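Local coordinates for protein nidogen-1 (Mus musculus, PDB 1GL4) that binds laminin, collagen IV and perlecan in basement membranes; this G2 fragment, an EGF-like domain and a beta-barrel, carries the perlecan-binding site, at residues P104-G109 with D254-L259. Residues are numbered along the deposited sequence; the frame is centred on the assembly and turned at random.
Sequences PLAPIG and DSVFVL
Ala106 meets Val258 and Val256 through a single methyl group, a sparse apolar contact; the two segments bury about 101 Å² in all, both sides summed, where the approach to the central helix of the G2 barrel meets its wall. Ahead of it, the CB of Pro104 points away from strand residues 254-259, while its carbonyl takes a hydrogen bond from Tyr225. Leu105, the centre of an inverse gamma turn bridged by a weak bond from Ala106 N to Pro104 O, also faces away and packs on Trp227 and Tyr269. The CB of Ala106 points toward the strand, 4.0 Å from CG1 of Val258 and 4.5 Å from CG1 of Val256. In Val258 this branch stands anti to the carbonyl carbon (chi1 -58°), which carries it inward to the methyl. Phe257, between the two valines, points outward and stacks on an aromatic ring of the bound partner chain. Gly109 N bonds to Ala106 O at 2.9 Å. Helix 107-115 runs inside the GFP-like barrel, and Ala106, at its approach, packs on strand 248-261, which pairs antiparallel with strands 182-195 and 266-276; Ile185 of the former touches both Ala106 and Val256.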
# COMPACT_ATOMS: atom_id res chain seq x y z
N PRO A 104 5.94 -3.85 -12.93
CA PRO A 104 6.58 -4.76 -11.97
C PRO A 104 6.96 -4.10 -10.64
O PRO A 104 7.24 -4.79 -9.66
CB PRO A 104 7.84 -5.23 -12.72
CG PRO A 104 7.50 -5.01 -14.17
CD PRO A 104 6.76 -3.70 -14.14
N LEU A 105 6.94 -2.77 -10.61
CA LEU A 105 7.35 -2.02 -9.41
C LEU A 105 6.32 -1.84 -8.30
O LEU A 105 6.18 -0.74 -7.75
CB LEU A 105 7.89 -0.66 -9.84
CG LEU A 105 8.92 -0.71 -10.98
CD1 LEU A 105 9.32 0.71 -11.38
CD2 LEU A 105 10.13 -1.51 -10.54
N ALA A 106 5.63 -2.92 -7.94
CA ALA A 106 4.64 -2.87 -6.88
C ALA A 106 5.19 -2.29 -5.56
O ALA A 106 4.44 -1.68 -4.80
CB ALA A 106 4.08 -4.27 -6.64
N PRO A 107 6.49 -2.50 -5.27
CA PRO A 107 7.06 -1.97 -4.03
C PRO A 107 6.94 -0.45 -3.88
O PRO A 107 7.20 0.10 -2.80
CB PRO A 107 8.51 -2.43 -4.09
CG PRO A 107 8.39 -3.76 -4.77
CD PRO A 107 7.42 -3.45 -5.90
N ILE A 108 6.58 0.25 -4.95
CA ILE A 108 6.39 1.69 -4.87
C ILE A 108 5.24 1.91 -3.88
O ILE A 108 5.30 2.80 -3.04
CB ILE A 108 6.02 2.30 -6.25
CG1 ILE A 108 7.27 2.40 -7.13
CG2 ILE A 108 5.40 3.68 -6.07
CD1 ILE A 108 6.99 2.89 -8.54
N GLY A 109 4.22 1.07 -3.99
CA GLY A 109 3.09 1.16 -3.09
C GLY A 109 3.27 0.19 -1.93
O GLY A 109 2.70 0.38 -0.85
N ASP A 254 1.04 -11.29 -0.03
CA ASP A 254 0.23 -12.11 -0.93
C ASP A 254 -0.88 -11.31 -1.60
O ASP A 254 -1.06 -10.12 -1.32
CB ASP A 254 -0.38 -13.30 -0.17
CG ASP A 254 -1.66 -12.93 0.56
OD1 ASP A 254 -1.62 -12.05 1.45
OD2 ASP A 254 -2.71 -13.51 0.23
N SER A 255 -1.62 -11.96 -2.50
CA SER A 255 -2.73 -11.32 -3.21
C SER A 255 -2.28 -10.04 -3.91
O SER A 255 -2.97 -9.01 -3.85
CB SER A 255 -3.87 -11.02 -2.25
OG SER A 255 -4.23 -12.17 -1.50
N VAL A 256 -1.14 -10.11 -4.58
CA VAL A 256 -0.59 -8.96 -5.29
C VAL A 256 -1.24 -8.75 -6.65
O VAL A 256 -1.39 -9.70 -7.43
CB VAL A 256 0.93 -9.10 -5.49
CG1 VAL A 256 1.49 -7.86 -6.18
CG2 VAL A 256 1.62 -9.33 -4.16
N PHE A 257 -1.64 -7.51 -6.93
CA PHE A 257 -2.26 -7.15 -8.21
C PHE A 257 -1.65 -5.84 -8.71
O PHE A 257 -1.47 -4.90 -7.93
CB PHE A 257 -3.77 -6.91 -8.07
CG PHE A 257 -4.58 -8.14 -7.82
CD1 PHE A 257 -4.68 -8.69 -6.55
CD2 PHE A 257 -5.27 -8.74 -8.87
CE1 PHE A 257 -5.47 -9.81 -6.31
CE2 PHE A 257 -6.07 -9.87 -8.64
CZ PHE A 257 -6.17 -10.40 -7.36
N VAL A 258 -1.33 -5.78 -10.00
CA VAL A 258 -0.78 -4.56 -10.58
C VAL A 258 -1.54 -4.31 -11.88
O VAL A 258 -1.90 -5.26 -12.58
CB VAL A 258 0.75 -4.68 -10.86
CG1 VAL A 258 1.49 -5.02 -9.58
CG2 VAL A 258 1.02 -5.74 -11.93
N LEU A 259 -1.80 -3.05 -12.19
CA LEU A 259 -2.55 -2.73 -13.40
C LEU A 259 -2.32 -1.31 -13.91
O LEU A 259 -2.18 -0.39 -13.12
CB LEU A 259 -4.05 -2.92 -13.12
CG LEU A 259 -5.12 -2.47 -14.13
CD1 LEU A 259 -6.45 -3.11 -13.77
CD2 LEU A 259 -5.26 -0.94 -14.12